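Local coordinates for solute Binding Protein, BlMnBP1 in complex with mannotriose (Bifidobacterium, PDB 6FUV), which binds manno-oligosaccharides such as beta-mannotriose and probably delivers them to an ABC transporter for uptake, at residues Lys41-Tyr54 with Ile323-Asn337. Numbering follows the deposited sequence.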
loop_
_atom_site.group_PDB
_atom_site.type_symbol
_atom_site.label_atom_id
_atom_site.label_comp_id
_atom_site.label_asym_id
_atom_site.label_seq_id
_atom_site.Cartn_x
_atom_site.Cartn_y
_atom_site.Cartn_z
ATOM N N LYS A 41 4.224 -19.489 1.295
ATOM C CA LYS A 41 5.378 -19.435 2.185
ATOM C C LYS A 41 5.090 -18.478 3.334
ATOM O O LYS A 41 4.999 -17.265 3.118
ATOM C CB LYS A 41 6.591 -18.981 1.396
ATOM C CG LYS A 41 7.904 -19.321 1.965
ATOM C CD LYS A 41 8.959 -19.298 0.829
ATOM C CE LYS A 41 10.370 -19.118 1.409
ATOM N NZ LYS A 41 11.381 -19.240 0.344
ATOM N N ASN A 42 4.955 -19.018 4.555
ATOM C CA ASN A 42 4.703 -18.194 5.729
ATOM C C ASN A 42 6.003 -17.696 6.371
ATOM O O ASN A 42 7.113 -17.984 5.926
ATOM C CB ASN A 42 3.862 -18.945 6.767
ATOM C CG ASN A 42 4.577 -20.125 7.370
ATOM O OD1 ASN A 42 5.739 -20.392 7.073
ATOM N ND2 ASN A 42 3.883 -20.834 8.249
ATOM N N TRP A 43 5.858 -16.941 7.450
ATOM C CA TRP A 43 7.028 -16.342 8.078
ATOM C C TRP A 43 8.040 -17.393 8.513
ATOM O O TRP A 43 9.250 -17.194 8.371
ATOM C CB TRP A 43 6.607 -15.496 9.273
ATOM C CG TRP A 43 5.900 -14.243 8.969
ATOM C CD1 TRP A 43 4.696 -13.831 9.484
ATOM C CD2 TRP A 43 6.335 -13.179 8.098
ATOM N NE1 TRP A 43 4.368 -12.580 8.989
ATOM C CE2 TRP A 43 5.345 -12.176 8.122
ATOM C CE3 TRP A 43 7.446 -12.993 7.269
ATOM C CZ2 TRP A 43 5.430 -11.024 7.361
ATOM C CZ3 TRP A 43 7.542 -11.825 6.537
ATOM C CH2 TRP A 43 6.537 -10.868 6.574
ATOM N N ASP A 44 7.582 -18.493 9.098
ATOM C CA ASP A 44 8.537 -19.461 9.651
ATOM C C ASP A 44 9.380 -20.091 8.544
ATOM O O ASP A 44 10.589 -20.292 8.685
ATOM C CB ASP A 44 7.809 -20.564 10.441
ATOM C CG ASP A 44 7.284 -20.099 11.797
ATOM O OD1 ASP A 44 7.800 -19.131 12.373
ATOM O OD2 ASP A 44 6.342 -20.703 12.277
ATOM N N ALA A 45 8.750 -20.384 7.422
ATOM C CA ALA A 45 9.461 -20.826 6.233
ATOM C C ALA A 45 10.570 -19.862 5.820
ATOM O O ALA A 45 11.656 -20.287 5.417
ATOM C CB ALA A 45 8.452 -20.987 5.091
ATOM N N TYR A 46 10.316 -18.561 5.883
ATOM C CA TYR A 46 11.384 -17.636 5.531
ATOM C C TYR A 46 12.454 -17.657 6.613
ATOM O O TYR A 46 13.656 -17.558 6.332
ATOM C CB TYR A 46 10.847 -16.206 5.336
ATOM C CG TYR A 46 10.068 -15.989 4.073
ATOM C CD1 TYR A 46 10.695 -15.917 2.861
ATOM C CD2 TYR A 46 8.712 -15.828 4.096
ATOM C CE1 TYR A 46 9.960 -15.746 1.674
ATOM C CE2 TYR A 46 7.986 -15.627 2.911
ATOM C CZ TYR A 46 8.611 -15.591 1.731
ATOM O OH TYR A 46 7.902 -15.387 0.566
ATOM N N ILE A 47 12.021 -17.719 7.866
ATOM C CA ILE A 47 12.971 -17.606 8.958
ATOM C C ILE A 47 13.870 -18.840 8.980
ATOM O O ILE A 47 15.082 -18.751 9.207
ATOM C CB ILE A 47 12.206 -17.387 10.278
ATOM C CG1 ILE A 47 11.571 -15.992 10.254
ATOM C CG2 ILE A 47 13.149 -17.632 11.469
ATOM C CD1 ILE A 47 10.541 -15.752 11.267
ATOM N N LYS A 48 13.300 -20.005 8.684
ATOM C CA LYS A 48 14.103 -21.210 8.569
ATOM C C LYS A 48 15.204 -21.030 7.532
ATOM O O LYS A 48 16.359 -21.424 7.754
ATOM C CB LYS A 48 13.187 -22.362 8.198
ATOM C CG LYS A 48 13.857 -23.744 8.217
ATOM C CD LYS A 48 13.198 -24.681 7.207
ATOM C CE LYS A 48 14.127 -24.997 6.030
ATOM N NZ LYS A 48 14.948 -26.237 6.278
ATOM N N GLU A 49 14.856 -20.422 6.388
ATOM C CA GLU A 49 15.861 -20.162 5.366
ATOM C C GLU A 49 16.884 -19.154 5.847
ATOM O O GLU A 49 18.076 -19.330 5.602
ATOM C CB GLU A 49 15.191 -19.700 4.078
ATOM C CG GLU A 49 14.574 -20.865 3.287
ATOM C CD GLU A 49 13.509 -20.404 2.276
ATOM O OE1 GLU A 49 13.529 -19.192 1.890
ATOM O OE2 GLU A 49 12.647 -21.242 1.897
ATOM N N PHE A 50 16.450 -18.112 6.551
ATOM C CA PHE A 50 17.407 -17.140 7.076
ATOM C C PHE A 50 18.397 -17.799 8.019
ATOM O O PHE A 50 19.591 -17.463 8.003
ATOM C CB PHE A 50 16.659 -16.005 7.775
ATOM C CG PHE A 50 17.537 -15.072 8.609
ATOM C CD1 PHE A 50 18.241 -14.064 8.024
ATOM C CD2 PHE A 50 17.557 -15.175 9.978
ATOM C CE1 PHE A 50 19.003 -13.200 8.751
ATOM C CE2 PHE A 50 18.298 -14.315 10.725
ATOM C CZ PHE A 50 19.048 -13.332 10.123
ATOM N N ASN A 51 17.901 -18.746 8.840
ATOM C CA ASN A 51 18.706 -19.438 9.837
ATOM C C ASN A 51 19.724 -20.388 9.205
ATOM O O ASN A 51 20.695 -20.768 9.874
ATOM C CB ASN A 51 17.797 -20.207 10.817
ATOM C CG ASN A 51 17.194 -19.320 11.852
ATOM O OD1 ASN A 51 17.789 -18.283 12.253
ATOM N ND2 ASN A 51 16.003 -19.689 12.305
ATOM N N ALA A 52 19.553 -20.773 7.931
ATOM C CA ALA A 52 20.619 -21.542 7.290
ATOM C C ALA A 52 21.875 -20.695 7.152
ATOM O O ALA A 52 22.982 -21.231 7.174
ATOM C CB ALA A 52 20.185 -22.063 5.912
ATOM N N MET A 53 21.728 -19.372 7.014
ATOM C CA MET A 53 22.861 -18.460 6.940
ATOM C C MET A 53 23.206 -17.896 8.311
ATOM O O MET A 53 24.388 -17.763 8.644
ATOM C CB MET A 53 22.552 -17.333 5.951
ATOM C CG MET A 53 23.770 -16.791 5.218
ATOM S SD MET A 53 23.440 -15.439 4.038
ATOM C CE MET A 53 22.134 -16.213 3.067
ATOM N N TYR A 54 22.195 -17.570 9.124
ATOM C CA TYR A 54 22.405 -16.962 10.439
ATOM C C TYR A 54 21.679 -17.819 11.472
ATOM O O TYR A 54 20.595 -17.457 11.967
ATOM C CB TYR A 54 21.923 -15.507 10.474
ATOM C CG TYR A 54 22.857 -14.535 9.787
ATOM C CD1 TYR A 54 23.956 -14.034 10.434
ATOM C CD2 TYR A 54 22.646 -14.146 8.478
ATOM C CE1 TYR A 54 24.814 -13.141 9.810
ATOM C CE2 TYR A 54 23.527 -13.261 7.821
ATOM C CZ TYR A 54 24.594 -12.773 8.490
ATOM O OH TYR A 54 25.434 -11.893 7.852
ATOM N N ILE A 323 20.582 -6.974 9.758
ATOM C CA ILE A 323 20.990 -8.132 8.984
ATOM C C ILE A 323 19.760 -8.857 8.486
ATOM O O ILE A 323 19.716 -9.250 7.319
ATOM C CB ILE A 323 21.898 -9.042 9.819
ATOM C CG1 ILE A 323 23.266 -8.397 9.986
ATOM C CG2 ILE A 323 21.925 -10.425 9.168
ATOM C CD1 ILE A 323 24.170 -9.072 11.000
ATOM N N PHE A 324 18.714 -8.982 9.325
ATOM C CA PHE A 324 17.520 -9.676 8.840
ATOM C C PHE A 324 16.845 -8.896 7.731
ATOM O O PHE A 324 16.373 -9.485 6.753
ATOM C CB PHE A 324 16.528 -9.929 9.959
ATOM C CG PHE A 324 15.293 -10.656 9.519
ATOM C CD1 PHE A 324 15.321 -12.002 9.303
ATOM C CD2 PHE A 324 14.102 -9.999 9.375
ATOM C CE1 PHE A 324 14.182 -12.676 8.917
ATOM C CE2 PHE A 324 12.991 -10.650 8.985
ATOM C CZ PHE A 324 13.022 -11.995 8.761
ATOM N N VAL A 325 16.792 -7.568 7.863
ATOM C CA VAL A 325 16.138 -6.763 6.840
ATOM C C VAL A 325 16.870 -6.915 5.509
ATOM O O VAL A 325 16.256 -7.070 4.437
ATOM C CB VAL A 325 16.078 -5.289 7.291
ATOM C CG1 VAL A 325 15.529 -4.442 6.130
ATOM C CG2 VAL A 325 15.165 -5.113 8.486
ATOM N N LYS A 326 18.197 -6.832 5.560
ATOM C CA LYS A 326 18.991 -6.974 4.364
ATOM C C LYS A 326 18.791 -8.335 3.739
ATOM O O LYS A 326 18.734 -8.433 2.514
ATOM C CB LYS A 326 20.454 -6.716 4.674
ATOM C CG LYS A 326 21.283 -6.658 3.382
ATOM C CD LYS A 326 22.410 -5.659 3.433
ATOM C CE LYS A 326 23.267 -5.661 2.189
ATOM N NZ LYS A 326 24.392 -4.674 2.297
ATOM N N TRP A 327 18.694 -9.387 4.561
ATOM C CA TRP A 327 18.370 -10.723 4.069
ATOM C C TRP A 327 16.986 -10.783 3.433
ATOM O O TRP A 327 16.800 -11.442 2.405
ATOM C CB TRP A 327 18.430 -11.745 5.207
ATOM C CG TRP A 327 18.242 -13.168 4.717
ATOM C CD1 TRP A 327 19.231 -14.018 4.307
ATOM C CD2 TRP A 327 17.016 -13.910 4.593
ATOM N NE1 TRP A 327 18.684 -15.225 3.871
ATOM C CE2 TRP A 327 17.326 -15.168 4.030
ATOM C CE3 TRP A 327 15.697 -13.614 4.839
ATOM C CZ2 TRP A 327 16.369 -16.138 3.808
ATOM C CZ3 TRP A 327 14.757 -14.569 4.593
ATOM C CH2 TRP A 327 15.089 -15.820 4.107
ATOM N N MET A 328 15.987 -10.140 4.049
ATOM C CA MET A 328 14.685 -10.099 3.401
ATOM C C MET A 328 14.808 -9.409 2.052
ATOM O O MET A 328 14.182 -9.815 1.079
ATOM C CB MET A 328 13.658 -9.388 4.285
ATOM C CG MET A 328 13.219 -10.192 5.533
ATOM S SD MET A 328 12.158 -11.542 5.040
ATOM C CE MET A 328 10.769 -10.600 4.356
ATOM N N THR A 329 15.595 -8.355 1.971
ATOM C CA THR A 329 15.610 -7.585 0.729
ATOM C C THR A 329 16.348 -8.348 -0.348
ATOM O O THR A 329 15.835 -8.516 -1.457
ATOM C CB THR A 329 16.260 -6.221 0.959
ATOM O OG1 THR A 329 15.533 -5.518 1.946
ATOM C CG2 THR A 329 16.276 -5.334 -0.334
ATOM N N GLU A 330 17.548 -8.854 -0.037
ATOM C CA GLU A 330 18.405 -9.420 -1.061
ATOM C C GLU A 330 18.215 -10.897 -1.290
ATOM O O GLU A 330 18.668 -11.371 -2.331
ATOM C CB GLU A 330 19.882 -9.172 -0.724
ATOM C CG GLU A 330 20.261 -7.656 -0.752
ATOM C CD GLU A 330 21.728 -7.418 -0.797
ATOM O OE1 GLU A 330 22.472 -8.406 -0.726
ATOM O OE2 GLU A 330 22.160 -6.247 -0.927
ATOM N N LYS A 331 17.589 -11.627 -0.356
ATOM C CA LYS A 331 17.660 -13.079 -0.409
ATOM C C LYS A 331 16.331 -13.812 -0.325
ATOM O O LYS A 331 16.182 -14.911 -0.853
ATOM C CB LYS A 331 18.536 -13.608 0.721
ATOM C CG LYS A 331 19.981 -13.133 0.693
ATOM C CD LYS A 331 20.652 -13.606 -0.566
ATOM C CE LYS A 331 22.149 -13.796 -0.332
ATOM N NZ LYS A 331 22.788 -14.502 -1.453
ATOM N N SER A 332 15.354 -13.244 0.344
ATOM C CA SER A 332 14.213 -14.060 0.736
ATOM C C SER A 332 13.312 -14.440 -0.430
ATOM O O SER A 332 12.602 -15.445 -0.375
ATOM C CB SER A 332 13.390 -13.320 1.777
ATOM O OG SER A 332 12.560 -12.320 1.206
ATOM N N GLY A 333 13.287 -13.642 -1.478
ATOM C CA GLY A 333 12.308 -13.850 -2.524
ATOM C C GLY A 333 10.900 -13.462 -2.168
ATOM O O GLY A 333 9.982 -13.744 -2.917
ATOM N N TYR A 334 10.708 -12.800 -1.045
ATOM C CA TYR A 334 9.372 -12.464 -0.566
ATOM C C TYR A 334 8.582 -11.645 -1.583
ATOM O O TYR A 334 7.411 -11.915 -1.841
ATOM C CB TYR A 334 9.519 -11.714 0.755
ATOM C CG TYR A 334 8.231 -11.108 1.330
ATOM C CD1 TYR A 334 7.720 -9.928 0.850
ATOM C CD2 TYR A 334 7.548 -11.724 2.364
ATOM C CE1 TYR A 334 6.555 -9.366 1.361
ATOM C CE2 TYR A 334 6.360 -11.174 2.895
ATOM C CZ TYR A 334 5.874 -9.989 2.395
ATOM O OH TYR A 334 4.744 -9.411 2.926
ATOM N N SER A 335 9.207 -10.647 -2.176
ATOM C CA SER A 335 8.538 -9.870 -3.213
ATOM C C SER A 335 7.982 -10.735 -4.338
ATOM O O SER A 335 6.910 -10.455 -4.883
ATOM C CB SER A 335 9.512 -8.845 -3.740
ATOM O OG SER A 335 10.549 -9.444 -4.423
ATOM N N LYS A 336 8.645 -11.816 -4.647
ATOM C CA LYS A 336 8.249 -12.657 -5.768
ATOM C C LYS A 336 7.090 -13.582 -5.449
ATOM O O LYS A 336 6.443 -14.090 -6.362
ATOM C CB LYS A 336 9.450 -13.508 -6.210
ATOM C CG LYS A 336 10.650 -12.708 -6.667
ATOM C CD LYS A 336 11.762 -13.563 -7.248
ATOM C CE LYS A 336 12.976 -12.679 -7.587
ATOM N NZ LYS A 336 14.238 -13.415 -7.849
ATOM N N ASN A 337 6.808 -13.823 -4.184
ATOM C CA ASN A 337 5.665 -14.638 -3.805
ATOM C C ASN A 337 4.470 -13.827 -3.338
ATOM O O ASN A 337 3.360 -14.343 -3.300
ATOM C CB ASN A 337 6.055 -15.593 -2.669
ATOM C CG ASN A 337 7.181 -16.517 -3.025
ATOM O OD1 ASN A 337 7.177 -17.137 -4.092
ATOM N ND2 ASN A 337 8.162 -16.619 -2.138
#
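Trp327 lays one indole face against Phe50, whose CB sits 3.7 Å above the centroid of the six-membered ring, almost on the normal. The Phe50 side chain leaves with CG anti to the backbone N (chi1 168°), which turns its ring edge-on to the indole: CD1 reaches Trp327 CG at 3.4 Å, an edge-to-face pair with planes at 76°. Phe324 then presents its own edge to a face of Phe50, CD1 over the ring centre, completing a three-ring cluster. Lys331 CB and Ser332 CA cover the opposite face of the indole, while Met53 CE meets the indole edge 3.7 Å from Trp327 NE1, with SD beside the same edge in a Met-aromatic contact. Replacing Trp327 by an alanine would remove the indole and is likely to open a gap under Phe50 CB and CD1, leaving the Phe50 ring braced by Phe324 but without its indole partner. Farther out, Ile323 CG2 sits over the face of Tyr54, a CH-pi contact.

At the other end Tyr46 reaches across to residues 332-337, where a short helix starts at about Tyr334. Its OH accepts a nearly straight hydrogen bond from Asn337 ND2 (3.0 Å), the hydroxyl oxygen lying close to the Asn337 amide plane, and Ser332 O meets the ring edge. Lys41 CG rests on one Tyr46 face while its NZ forms a salt bridge with Glu49 OE1. The Trp43 and Tyr334 rings are nearly parallel but slid apart.

Helix 43-53 and the 323-330 part of helix 315-330 thus cross steeply, at 109°, in one lobe of this periplasmic-binding-protein-type fold; beyond them, Trp43, Ile47 and Phe50 touch strand 57-63, and Val325 and Tyr334 touch strand 123-132.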